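Local coordinates for acetyltransferase, GNAT family (Streptococcus pneumoniae, PDB 2I79), which binds acetyl coenzyme A and, as a GNAT-family enzyme, probably transfers its acetyl group to the amine of an acceptor substrate, at residues E28-S33 / Y155-K160; E47-K52 / Q59-A64; I112-A115 / I120-R123; L124-Q129 / H142-E147. All coordinates share one frame; numbering follows the deposited sequence.

Interaction 1: E28-S33 / Y155-K160. With ACO (acetyl coenzyme *a), chain G.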
# COMPACT_ATOMS: atom_id res chain seq x y z
N GLU A 28 -11.52 -11.39 16.40
CA GLU A 28 -11.02 -12.74 16.67
C GLU A 28 -9.50 -12.79 16.81
O GLU A 28 -9.00 -13.57 17.59
CB GLU A 28 -11.46 -13.71 15.56
CG GLU A 28 -12.93 -13.94 15.57
CD GLU A 28 -13.40 -14.90 14.49
OE1 GLU A 28 -12.65 -15.18 13.53
OE2 GLU A 28 -14.56 -15.35 14.59
N THR A 29 -8.77 -11.96 16.05
CA THR A 29 -7.31 -11.95 16.16
C THR A 29 -6.82 -10.54 16.03
O THR A 29 -7.57 -9.62 15.59
CB THR A 29 -6.61 -12.79 15.05
OG1 THR A 29 -6.61 -12.07 13.82
CG2 THR A 29 -7.27 -14.17 14.82
N ASP A 30 -5.54 -10.35 16.36
CA ASP A 30 -4.85 -9.11 15.99
C ASP A 30 -3.74 -9.36 14.94
O ASP A 30 -2.73 -8.65 14.90
CB ASP A 30 -4.35 -8.37 17.24
CG ASP A 30 -3.49 -9.25 18.14
OD1 ASP A 30 -3.28 -10.45 17.83
OD2 ASP A 30 -3.00 -8.70 19.17
N PHE A 31 -3.96 -10.35 14.06
CA PHE A 31 -3.02 -10.75 13.02
C PHE A 31 -3.05 -9.86 11.77
O PHE A 31 -2.12 -9.91 10.94
CB PHE A 31 -3.25 -12.20 12.59
CG PHE A 31 -2.76 -13.23 13.57
CD1 PHE A 31 -1.53 -13.09 14.22
CD2 PHE A 31 -3.49 -14.37 13.81
CE1 PHE A 31 -1.08 -14.09 15.12
CE2 PHE A 31 -3.06 -15.35 14.70
CZ PHE A 31 -1.85 -15.21 15.35
N THR A 32 -4.09 -9.05 11.63
CA THR A 32 -4.20 -8.14 10.50
C THR A 32 -4.47 -6.72 10.99
O THR A 32 -4.54 -6.48 12.18
CB THR A 32 -5.31 -8.59 9.53
OG1 THR A 32 -6.60 -8.24 10.05
CG2 THR A 32 -5.20 -10.11 9.28
N SER A 33 -4.60 -5.79 10.07
CA SER A 33 -4.77 -4.38 10.44
C SER A 33 -6.18 -4.11 11.01
O SER A 33 -6.39 -3.10 11.69
CB SER A 33 -4.47 -3.48 9.25
OG SER A 33 -5.40 -3.79 8.21
N TYR A 155 1.85 -2.78 14.88
CA TYR A 155 1.75 -2.36 16.26
C TYR A 155 0.62 -3.15 16.95
O TYR A 155 -0.51 -3.17 16.44
CB TYR A 155 1.45 -0.87 16.27
CG TYR A 155 1.30 -0.25 17.62
CD1 TYR A 155 0.05 0.16 18.09
CD2 TYR A 155 2.41 -0.04 18.42
CE1 TYR A 155 -0.09 0.74 19.34
CE2 TYR A 155 2.28 0.54 19.68
CZ TYR A 155 1.03 0.94 20.13
OH TYR A 155 0.94 1.52 21.39
N ILE A 156 0.92 -3.82 18.06
CA ILE A 156 -0.11 -4.62 18.77
C ILE A 156 -0.12 -4.32 20.27
O ILE A 156 0.81 -3.73 20.80
CB ILE A 156 0.06 -6.18 18.57
CG1 ILE A 156 1.43 -6.67 19.05
CG2 ILE A 156 -0.20 -6.59 17.12
CD1 ILE A 156 1.49 -8.18 19.30
N GLU A 157 -1.19 -4.75 20.94
CA GLU A 157 -1.23 -4.79 22.41
C GLU A 157 -0.93 -3.44 23.07
O GLU A 157 -0.37 -3.39 24.18
CB GLU A 157 -0.26 -5.86 22.93
CG GLU A 157 -0.66 -7.26 22.52
CD GLU A 157 0.41 -8.31 22.78
OE1 GLU A 157 1.50 -7.97 23.30
OE2 GLU A 157 0.15 -9.49 22.46
N GLU A 158 -1.25 -2.36 22.38
CA GLU A 158 -1.05 -1.01 22.92
C GLU A 158 0.40 -0.90 23.44
O GLU A 158 0.63 -0.78 24.64
CB GLU A 158 -2.16 -0.76 23.99
CG GLU A 158 -1.87 0.25 25.13
CD GLU A 158 -2.49 -0.18 26.47
OE1 GLU A 158 -3.75 -0.12 26.57
OE2 GLU A 158 -1.72 -0.55 27.41
N GLY A 159 1.38 -0.98 22.53
CA GLY A 159 2.78 -0.75 22.89
C GLY A 159 3.84 -1.70 22.32
O GLY A 159 5.02 -1.43 22.45
N LYS A 160 3.43 -2.80 21.68
CA LYS A 160 4.40 -3.75 21.16
C LYS A 160 4.51 -3.63 19.65
O LYS A 160 3.57 -3.93 18.94
CB LYS A 160 3.98 -5.18 21.52
CG LYS A 160 5.04 -6.05 22.17
CD LYS A 160 4.64 -6.43 23.61
CE LYS A 160 5.84 -6.99 24.44
NZ LYS A 160 5.54 -7.18 25.90
N1A ACO G . 1.95 -23.03 12.44
C2A ACO G . 2.08 -23.60 11.23
N3A ACO G . 1.03 -24.08 10.53
C4A ACO G . -0.22 -24.01 11.02
C5A ACO G . -0.45 -23.39 12.32
C6A ACO G . 0.74 -22.88 13.03
N6A ACO G . 0.60 -22.30 14.24
N7A ACO G . -1.76 -23.45 12.56
C8A ACO G . -2.32 -24.06 11.47
N9A ACO G . -1.39 -24.39 10.56
C1B ACO G . -1.50 -25.05 9.23
C2B ACO G . -2.48 -26.20 9.04
O2B ACO G . -1.90 -27.46 9.40
C3B ACO G . -2.71 -26.12 7.55
O3B ACO G . -1.62 -26.60 6.78
P3B ACO G . -1.62 -27.98 5.97
O7A ACO G . -1.51 -28.87 7.20
O8A ACO G . -0.43 -27.97 5.05
O9A ACO G . -2.92 -28.04 5.20
C4B ACO G . -2.70 -24.63 7.28
O4B ACO G . -1.86 -24.05 8.27
C5B ACO G . -4.12 -24.07 7.33
O5B ACO G . -4.66 -24.26 6.01
P1A ACO G . -6.23 -24.05 5.79
O1A ACO G . -7.01 -24.81 6.84
O2A ACO G . -6.46 -24.28 4.31
O3A ACO G . -6.36 -22.50 6.22
P2A ACO G . -7.44 -21.81 7.25
O4A ACO G . -7.19 -22.06 8.74
O5A ACO G . -8.79 -22.10 6.64
O6A ACO G . -7.00 -20.27 6.92
CBP ACO G . -5.86 -18.30 7.83
CCP ACO G . -5.75 -19.75 7.38
CDP ACO G . -4.44 -17.82 8.19
CEP ACO G . -6.47 -17.49 6.68
CAP ACO G . -6.76 -18.22 9.07
OAP ACO G . -6.16 -18.88 10.21
C9P ACO G . -7.09 -16.77 9.41
O9P ACO G . -8.01 -16.21 8.85
N8P ACO G . -6.36 -16.18 10.35
C7P ACO G . -6.57 -14.81 10.84
C6P ACO G . -6.40 -13.73 9.77
C5P ACO G . -5.06 -13.84 9.09
O5P ACO G . -4.05 -13.89 9.77
N4P ACO G . -5.05 -13.90 7.77
C3P ACO G . -3.84 -13.99 6.97
C2P ACO G . -3.04 -12.70 6.93
S1P ACO G . -3.98 -11.44 6.12
C ACO G . -3.59 -11.31 4.55
O ACO G . -3.89 -12.29 3.91
CH3 ACO G . -2.92 -10.04 4.04

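Interaction 2: E47-K52 / Q59-A64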
# COMPACT_ATOMS: atom_id res chain seq x y z
N GLU A 47 -21.32 -1.60 -0.39
CA GLU A 47 -21.99 -1.83 -1.67
C GLU A 47 -21.21 -1.13 -2.83
O GLU A 47 -21.03 -1.70 -3.91
CB GLU A 47 -23.44 -1.37 -1.56
CG GLU A 47 -24.45 -2.08 -2.44
CD GLU A 47 -25.93 -1.85 -2.01
OE1 GLU A 47 -26.24 -1.72 -0.80
OE2 GLU A 47 -26.78 -1.85 -2.92
N ILE A 48 -20.72 0.08 -2.58
CA ILE A 48 -19.81 0.78 -3.50
C ILE A 48 -18.52 -0.03 -3.73
O ILE A 48 -18.20 -0.44 -4.86
CB ILE A 48 -19.49 2.21 -2.95
CG1 ILE A 48 -20.75 3.10 -3.05
CG2 ILE A 48 -18.28 2.85 -3.69
CD1 ILE A 48 -20.82 4.26 -2.04
N PHE A 49 -17.78 -0.29 -2.67
CA PHE A 49 -16.60 -1.12 -2.80
C PHE A 49 -16.87 -2.37 -3.67
O PHE A 49 -16.07 -2.71 -4.56
CB PHE A 49 -16.06 -1.52 -1.43
CG PHE A 49 -14.89 -2.46 -1.49
CD1 PHE A 49 -13.63 -2.00 -1.84
CD2 PHE A 49 -15.05 -3.82 -1.21
CE1 PHE A 49 -12.54 -2.88 -1.90
CE2 PHE A 49 -13.97 -4.69 -1.26
CZ PHE A 49 -12.71 -4.22 -1.62
N LEU A 50 -17.99 -3.05 -3.42
CA LEU A 50 -18.28 -4.32 -4.09
C LEU A 50 -18.58 -4.16 -5.59
O LEU A 50 -18.18 -5.02 -6.40
CB LEU A 50 -19.40 -5.08 -3.36
CG LEU A 50 -18.95 -5.70 -2.04
CD1 LEU A 50 -20.08 -6.46 -1.39
CD2 LEU A 50 -17.77 -6.61 -2.25
N ASN A 51 -19.27 -3.08 -5.96
CA ASN A 51 -19.47 -2.72 -7.37
C ASN A 51 -18.11 -2.51 -8.10
O ASN A 51 -17.87 -3.09 -9.17
CB ASN A 51 -20.38 -1.47 -7.52
CG ASN A 51 -21.86 -1.76 -7.12
OD1 ASN A 51 -22.41 -2.81 -7.44
ND2 ASN A 51 -22.49 -0.81 -6.42
N LYS A 52 -17.23 -1.72 -7.50
CA LYS A 52 -15.87 -1.52 -8.03
C LYS A 52 -15.09 -2.82 -8.28
O LYS A 52 -14.52 -3.00 -9.36
CB LYS A 52 -15.04 -0.65 -7.09
CG LYS A 52 -15.12 0.83 -7.37
CD LYS A 52 -14.12 1.59 -6.49
CE LYS A 52 -14.37 3.11 -6.53
NZ LYS A 52 -15.69 3.49 -5.89
N GLN A 59 -8.95 -6.54 -10.08
CA GLN A 59 -9.30 -6.71 -8.70
C GLN A 59 -10.45 -7.71 -8.55
O GLN A 59 -11.19 -7.96 -9.51
CB GLN A 59 -9.67 -5.36 -8.09
CG GLN A 59 -8.57 -4.30 -8.15
CD GLN A 59 -9.01 -2.99 -7.56
OE1 GLN A 59 -9.76 -2.22 -8.19
NE2 GLN A 59 -8.57 -2.71 -6.35
N ILE A 60 -10.58 -8.30 -7.36
CA ILE A 60 -11.66 -9.23 -7.05
C ILE A 60 -11.86 -9.47 -5.56
O ILE A 60 -10.90 -9.47 -4.79
CB ILE A 60 -11.45 -10.60 -7.76
CG1 ILE A 60 -12.76 -11.40 -7.77
CG2 ILE A 60 -10.36 -11.39 -7.10
CD1 ILE A 60 -12.88 -12.37 -8.97
N THR A 61 -13.11 -9.71 -5.17
CA THR A 61 -13.46 -10.20 -3.86
C THR A 61 -14.27 -11.48 -4.01
O THR A 61 -15.31 -11.48 -4.64
CB THR A 61 -14.29 -9.19 -3.05
OG1 THR A 61 -13.54 -8.00 -2.90
CG2 THR A 61 -14.66 -9.74 -1.65
N LEU A 62 -13.74 -12.57 -3.44
CA LEU A 62 -14.38 -13.88 -3.42
C LEU A 62 -14.84 -14.23 -2.02
O LEU A 62 -14.11 -14.03 -1.04
CB LEU A 62 -13.42 -14.97 -3.89
CG LEU A 62 -12.97 -15.00 -5.36
CD1 LEU A 62 -11.94 -16.11 -5.57
CD2 LEU A 62 -14.12 -15.18 -6.33
N LEU A 63 -16.04 -14.79 -1.92
CA LEU A 63 -16.64 -15.17 -0.66
C LEU A 63 -16.84 -16.69 -0.57
O LEU A 63 -17.15 -17.35 -1.57
CB LEU A 63 -18.01 -14.49 -0.54
CG LEU A 63 -18.10 -12.96 -0.66
CD1 LEU A 63 -19.53 -12.49 -0.50
CD2 LEU A 63 -17.20 -12.27 0.36
N ALA A 64 -16.67 -17.24 0.64
CA ALA A 64 -17.04 -18.62 0.94
C ALA A 64 -18.21 -18.58 1.91
O ALA A 64 -18.11 -17.99 2.97
CB ALA A 64 -15.87 -19.37 1.56

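Interaction 3: I112-A115 / I120-R123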
# COMPACT_ATOMS: atom_id res chain seq x y z
N ILE A 112 -5.80 -17.28 -6.84
CA ILE A 112 -4.62 -17.42 -7.71
C ILE A 112 -5.02 -17.77 -9.15
O ILE A 112 -4.46 -17.25 -10.12
CB ILE A 112 -3.64 -18.48 -7.17
CG1 ILE A 112 -3.00 -18.01 -5.84
CG2 ILE A 112 -2.57 -18.81 -8.21
CD1 ILE A 112 -2.30 -19.16 -5.02
N GLU A 113 -6.00 -18.66 -9.28
CA GLU A 113 -6.50 -19.08 -10.58
C GLU A 113 -7.15 -17.91 -11.31
O GLU A 113 -6.92 -17.73 -12.50
CB GLU A 113 -7.53 -20.18 -10.39
CG GLU A 113 -7.32 -21.38 -11.26
CD GLU A 113 -8.33 -22.47 -10.94
OE1 GLU A 113 -7.89 -23.57 -10.50
OE2 GLU A 113 -9.55 -22.20 -11.12
N TRP A 114 -7.97 -17.12 -10.61
CA TRP A 114 -8.56 -15.93 -11.19
C TRP A 114 -7.44 -14.97 -11.63
O TRP A 114 -7.48 -14.43 -12.74
CB TRP A 114 -9.53 -15.24 -10.22
CG TRP A 114 -10.16 -14.01 -10.82
CD1 TRP A 114 -11.32 -13.95 -11.54
CD2 TRP A 114 -9.64 -12.67 -10.79
NE1 TRP A 114 -11.54 -12.66 -11.96
CE2 TRP A 114 -10.53 -11.86 -11.52
CE3 TRP A 114 -8.50 -12.08 -10.23
CZ2 TRP A 114 -10.33 -10.49 -11.68
CZ3 TRP A 114 -8.30 -10.73 -10.40
CH2 TRP A 114 -9.21 -9.95 -11.12
N ALA A 115 -6.44 -14.78 -10.78
CA ALA A 115 -5.39 -13.83 -11.07
C ALA A 115 -4.65 -14.23 -12.34
O ALA A 115 -4.37 -13.40 -13.19
CB ALA A 115 -4.43 -13.71 -9.88
N ILE A 120 -3.88 -9.66 -16.68
CA ILE A 120 -3.36 -8.36 -16.24
C ILE A 120 -2.41 -8.56 -15.06
O ILE A 120 -1.31 -8.02 -15.04
CB ILE A 120 -4.50 -7.40 -15.84
CG1 ILE A 120 -5.56 -7.33 -16.95
CG2 ILE A 120 -3.95 -5.97 -15.53
CD1 ILE A 120 -6.92 -6.74 -16.53
N LEU A 121 -2.84 -9.34 -14.07
CA LEU A 121 -2.01 -9.54 -12.89
C LEU A 121 -0.89 -10.48 -13.28
O LEU A 121 -1.13 -11.53 -13.91
CB LEU A 121 -2.82 -10.06 -11.70
CG LEU A 121 -3.91 -9.11 -11.19
CD1 LEU A 121 -4.76 -9.81 -10.17
CD2 LEU A 121 -3.36 -7.76 -10.63
N ARG A 122 0.34 -10.05 -12.95
CA ARG A 122 1.55 -10.85 -13.09
C ARG A 122 2.31 -11.01 -11.75
O ARG A 122 3.41 -11.56 -11.71
CB ARG A 122 2.46 -10.20 -14.12
CG ARG A 122 1.82 -9.98 -15.50
CD ARG A 122 1.32 -11.28 -16.17
NE ARG A 122 2.40 -12.26 -16.32
CZ ARG A 122 3.38 -12.16 -17.21
NH1 ARG A 122 3.43 -11.14 -18.07
NH2 ARG A 122 4.33 -13.08 -17.26
N ARG A 123 1.73 -10.53 -10.67
CA ARG A 123 2.33 -10.65 -9.34
C ARG A 123 1.24 -10.52 -8.27
O ARG A 123 0.32 -9.67 -8.39
CB ARG A 123 3.43 -9.59 -9.13
CG ARG A 123 3.79 -9.37 -7.65
CD ARG A 123 4.82 -8.27 -7.38
NE ARG A 123 5.99 -8.97 -7.08
CZ ARG A 123 6.48 -9.28 -5.88
NH1 ARG A 123 6.02 -8.81 -4.74
NH2 ARG A 123 7.55 -10.01 -5.87

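Interaction 4: L124-Q129 / H142-E147. With ACO (acetyl coenzyme *a), chain G.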
# COMPACT_ATOMS: atom_id res chain seq x y z
N LEU A 124 1.32 -11.39 -7.26
CA LEU A 124 0.55 -11.26 -6.02
C LEU A 124 1.51 -11.08 -4.83
O LEU A 124 2.61 -11.64 -4.80
CB LEU A 124 -0.39 -12.45 -5.78
CG LEU A 124 -1.41 -12.78 -6.87
CD1 LEU A 124 -2.14 -14.09 -6.54
CD2 LEU A 124 -2.42 -11.65 -7.07
N GLN A 125 1.07 -10.29 -3.87
CA GLN A 125 1.90 -9.94 -2.75
C GLN A 125 1.06 -9.58 -1.53
O GLN A 125 -0.12 -9.21 -1.65
CB GLN A 125 2.80 -8.75 -3.12
CG GLN A 125 2.05 -7.42 -3.29
CD GLN A 125 2.99 -6.27 -3.62
OE1 GLN A 125 4.09 -6.47 -4.11
NE2 GLN A 125 2.55 -5.05 -3.33
N LEU A 126 1.70 -9.72 -0.37
CA LEU A 126 1.17 -9.28 0.91
C LEU A 126 2.31 -9.14 1.88
O LEU A 126 3.44 -9.47 1.56
CB LEU A 126 0.18 -10.28 1.48
CG LEU A 126 0.65 -11.69 1.86
CD1 LEU A 126 -0.41 -12.19 2.77
CD2 LEU A 126 0.84 -12.64 0.71
N THR A 127 2.00 -8.62 3.05
CA THR A 127 2.87 -8.64 4.20
C THR A 127 2.09 -9.41 5.26
O THR A 127 0.86 -9.32 5.32
CB THR A 127 3.18 -7.23 4.73
OG1 THR A 127 1.97 -6.66 5.17
CG2 THR A 127 3.75 -6.33 3.66
N VAL A 128 2.83 -10.16 6.08
CA VAL A 128 2.28 -11.06 7.10
C VAL A 128 3.14 -10.92 8.37
O VAL A 128 4.37 -10.97 8.28
CB VAL A 128 2.33 -12.58 6.63
CG1 VAL A 128 1.71 -13.52 7.69
CG2 VAL A 128 1.60 -12.76 5.30
N GLN A 129 2.51 -10.80 9.54
CA GLN A 129 3.29 -10.72 10.78
C GLN A 129 4.16 -11.99 10.92
O GLN A 129 3.71 -13.10 10.64
CB GLN A 129 2.39 -10.55 12.00
CG GLN A 129 1.56 -9.26 12.05
CD GLN A 129 0.48 -9.29 13.15
OE1 GLN A 129 0.37 -10.27 13.90
NE2 GLN A 129 -0.31 -8.22 13.23
N HIS A 142 1.27 -22.28 -1.30
CA HIS A 142 0.72 -21.93 -2.60
C HIS A 142 1.69 -21.17 -3.44
O HIS A 142 1.28 -20.46 -4.35
CB HIS A 142 -0.60 -21.16 -2.44
CG HIS A 142 -1.72 -22.02 -1.94
ND1 HIS A 142 -1.91 -22.29 -0.60
CD2 HIS A 142 -2.67 -22.72 -2.61
CE1 HIS A 142 -2.93 -23.11 -0.46
NE2 HIS A 142 -3.41 -23.39 -1.66
N GLY A 143 2.98 -21.29 -3.12
CA GLY A 143 4.03 -20.75 -3.99
C GLY A 143 4.50 -19.34 -3.68
O GLY A 143 5.27 -18.77 -4.43
N PHE A 144 4.06 -18.78 -2.56
CA PHE A 144 4.56 -17.49 -2.12
C PHE A 144 5.90 -17.66 -1.41
O PHE A 144 6.03 -18.52 -0.58
CB PHE A 144 3.57 -16.83 -1.17
CG PHE A 144 2.38 -16.23 -1.85
CD1 PHE A 144 2.28 -14.85 -2.06
CD2 PHE A 144 1.34 -17.04 -2.29
CE1 PHE A 144 1.19 -14.30 -2.68
CE2 PHE A 144 0.27 -16.50 -2.93
CZ PHE A 144 0.18 -15.11 -3.12
N VAL A 145 6.85 -16.78 -1.70
CA VAL A 145 8.16 -16.83 -1.06
C VAL A 145 8.37 -15.55 -0.23
O VAL A 145 7.78 -14.51 -0.53
CB VAL A 145 9.24 -16.97 -2.12
CG1 VAL A 145 8.97 -18.24 -2.97
CG2 VAL A 145 9.30 -15.74 -2.98
N ILE A 146 9.19 -15.65 0.80
CA ILE A 146 9.52 -14.51 1.63
C ILE A 146 10.60 -13.69 0.92
O ILE A 146 11.66 -14.20 0.59
CB ILE A 146 9.97 -14.93 3.07
CG1 ILE A 146 8.78 -15.59 3.79
CG2 ILE A 146 10.49 -13.73 3.83
CD1 ILE A 146 9.12 -16.41 4.95
N GLU A 147 10.31 -12.43 0.70
CA GLU A 147 11.16 -11.53 -0.07
C GLU A 147 11.84 -10.50 0.80
O GLU A 147 12.58 -9.65 0.29
CB GLU A 147 10.28 -10.79 -1.09
CG GLU A 147 9.73 -11.75 -2.12
CD GLU A 147 8.60 -11.18 -2.93
OE1 GLU A 147 7.82 -10.35 -2.39
OE2 GLU A 147 8.50 -11.58 -4.12
N1A ACO G . 1.95 -23.03 12.44
C2A ACO G . 2.08 -23.60 11.23
N3A ACO G . 1.03 -24.08 10.53
C4A ACO G . -0.22 -24.01 11.02
C5A ACO G . -0.45 -23.39 12.32
C6A ACO G . 0.74 -22.88 13.03
N6A ACO G . 0.60 -22.30 14.24
N7A ACO G . -1.76 -23.45 12.56
C8A ACO G . -2.32 -24.06 11.47
N9A ACO G . -1.39 -24.39 10.56
C1B ACO G . -1.50 -25.05 9.23
C2B ACO G . -2.48 -26.20 9.04
O2B ACO G . -1.90 -27.46 9.40
C3B ACO G . -2.71 -26.12 7.55
O3B ACO G . -1.62 -26.60 6.78
P3B ACO G . -1.62 -27.98 5.97
O7A ACO G . -1.51 -28.87 7.20
O8A ACO G . -0.43 -27.97 5.05
O9A ACO G . -2.92 -28.04 5.20
C4B ACO G . -2.70 -24.63 7.28
O4B ACO G . -1.86 -24.05 8.27
C5B ACO G . -4.12 -24.07 7.33
O5B ACO G . -4.66 -24.26 6.01
P1A ACO G . -6.23 -24.05 5.79
O1A ACO G . -7.01 -24.81 6.84
O2A ACO G . -6.46 -24.28 4.31
O3A ACO G . -6.36 -22.50 6.22
P2A ACO G . -7.44 -21.81 7.25
O4A ACO G . -7.19 -22.06 8.74
O5A ACO G . -8.79 -22.10 6.64
O6A ACO G . -7.00 -20.27 6.92
CBP ACO G . -5.86 -18.30 7.83
CCP ACO G . -5.75 -19.75 7.38
CDP ACO G . -4.44 -17.82 8.19
CEP ACO G . -6.47 -17.49 6.68
CAP ACO G . -6.76 -18.22 9.07
OAP ACO G . -6.16 -18.88 10.21
C9P ACO G . -7.09 -16.77 9.41
O9P ACO G . -8.01 -16.21 8.85
N8P ACO G . -6.36 -16.18 10.35
C7P ACO G . -6.57 -14.81 10.84
C6P ACO G . -6.40 -13.73 9.77
C5P ACO G . -5.06 -13.84 9.09
O5P ACO G . -4.05 -13.89 9.77
N4P ACO G . -5.05 -13.90 7.77
C3P ACO G . -3.84 -13.99 6.97
C2P ACO G . -3.04 -12.70 6.93
S1P ACO G . -3.98 -11.44 6.12
C ACO G . -3.59 -11.31 4.55
O ACO G . -3.89 -12.29 3.91
CH3 ACO G . -2.92 -10.04 4.04

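Interaction 1: E28-S33 / Y155-K160
Asp-30 meets Ile-156 with both its backbone and its side chain. Its carbonyl O lies 3.9 Å from Ile-156 CG2. Its carboxylate reaches the same residue, with OD2 4.0 Å from Ile-156 CB. The two side chains cross at about a right angle. Ile-156 meets OD2 with its CB and CG2. Asp-30 CG sits between its own backbone N and carbonyl carbon (chi1 54°). This folds the carboxylate back over the main chain and brings OD2 over the isoleucine.

The other oxygen, OD1, forms a salt bridge with Arg-131. The carbonyl O of Asp-30 accepts from Gln-129 NE2. Nearby, Thr-29 OG1 accepts from Phe-31 N in a nearly straight bond of 3.2 Å (167°), which makes an ST turn. Phe-31, which closes the turn, and Thr-32 both touch the cofactor. Phe-31 CB comes within 3.4 Å of ACO O5P, and Thr-32 CG2 lies 3.6 Å from the thioester sulfur S1P. On the partner side, Gly-159 and Lys-160 both face Ile-156 in a classic beta bulge.

Arg-83 of the second subunit packs on Asp-30 and Ile-156. Glu-157 OE2 stands 4.6 Å from Asp-30 OD2, a pair of like charges. The salt bridge to Arg-131 probably favours the charged form of Asp-30, against the nearby Glu-157 and the apolar contact of OD2.

Interaction 2: E47-K52 / Q59-A64
Helix 43-55 packs against strand 60-66 of the central sheet, and Phe-49 and Leu-50 of the helix both meet Thr-61 of the strand. The closest approach is from Phe-49 CE2 to Thr-61 OG1, 3.7 Å. CZ of the same ring follows at 4.1 Å from that OG1. The hydroxyl stands oblique to the ring, and the two side chains cross at about a right angle. Phe-49 CG lies anti to the backbone N (chi1 176°), which swings the ring from the flank of the helix to the strand.

Helix 43-55 belongs with helix 15-26 to the layer on one face of the GNAT sheet. Thr-61 directs its CB toward helix 43-55. Ile-60 points its CB away from it, to the other face, where Trp-114 of helix 103-117 touches it. Leu-50 CD2 approaches Thr-61 CB more loosely, at 4.4 Å. The hydroxyl of Thr-61 is buried, and it is hydrogen-bonded to Gln-53 NE2 one turn further along the helix. Leu-50 also rests on Leu-18 of helix 15-26, and Phe-49 on Asn-75 of strand 69-77.

Interaction 3: I112-A115 / I120-R123
Leu-121 packs on Trp-114 and Ala-115 in the last turns of helix 103-117. In the loop after the helix, Ile-120 comes first; its backbone N bonds to Ser-118 OG. Ile-120 turns its side chain to Asp-57 and Asn-58.

Leu-121 comes next and makes the contact. Its CB points toward the helix, and its CG lies anti to the carbonyl carbon (chi1 -63°). One methyl, CD1, does most of the touching. It lies 3.7 Å from Trp-114 CZ3, on the six-membered ring of the indole, and approaches that ring obliquely. The same CD1 is 3.9 Å from Ala-115 CB, so a single methyl bridges two consecutive helix residues. Trp-114 CG is anti to its backbone N (chi1 -180°), which lays the long indole out toward the loop. Leu-121 CB also comes within 4.0 Å of Ala-115 O. That carbonyl accepts a hydrogen bond from Ser-118 OG.

Arg-122 and Arg-123 both direct their CB away from the helix. Arg-122 NE bonds to Ile-171 O. Arg-123 NH2 forms a salt bridge with Glu-147, and its NE bonds to Glu-151 O of the second subunit.

The contact closes the tight connection from helix 103-117 into strand 123-129. Trp-114 and Leu-121 both touch Ile-76 of strand 69-77, while Ala-115 packs on Leu-124 of strand 123-129.

Interaction 4: L124-Q129 / H142-E147
The ring of Phe-144 is set against strand 123-129, with Leu-124 and Leu-126 touching it. The two leucines use different parts of their side chains. Leu-124 offers its CB, 3.8 Å from Phe-144 CZ. Leu-126 offers a terminal methyl, with CD2 3.8 Å from Phe-144 CE1 and approaching the ring obliquely. Leu-126 and Phe-144 cross at about a right angle.

The intervening backbone also meets the ring. Leu-124 O lies 3.7 Å from CE1 of Phe-144, oblique to the ring. The N of Gln-125 stands at the ring edge, near its plane, 4.2 Å from Phe-144 CE1. Phe-144 directs its CB at the strand, and with CG anti to the carbonyl carbon (chi1 -77°) CE1 and CZ of the ring reach the leucines. Tyr-139 meets the Phe-144 ring edge-to-face.

Leu-126 has its CG between the backbone N and the carbonyl carbon (chi1 64°). Its two methyls then serve two partners. CD2 goes to the phenylalanine, and CD1 lies 3.5 Å from the acetyl methyl CH3 of ACO. The ring thus backs a leucine that lines the acetyl end of the cofactor.

Gly-143, at positive phi, is the C-prime residue of a Schellman motif that ends helix 133-141. The chain then turns through Phe-144 into strand 145-156. Strands 123-129 and 145-156 run parallel with strand 160-170 between them, a beta-alpha-beta crossover of the C-terminal half of the GNAT fold.

In the fold
From the N terminus, interaction 1 opens first, in the loop after helix 15-26, and closes last, at the end of strand 145-156. The other three lie between its segments, one after another, and none cross. Interaction 2 closes the short turn from helix 43-55 to strand 60-66. Interaction 3 closes the turn from helix 103-117 toward strand 123-129. Interaction 4 spans helix 133-141. Trp-114 joins interactions 2 and 3 through Gln-59 and Ile-60. The Arg-123 to Glu-147 salt bridge joins 3 and 4, and Gln-129 links 4 to 1. Interactions 1 and 4 both touch the cofactor, while interactions 1, 3 and 4 all reach the second subunit.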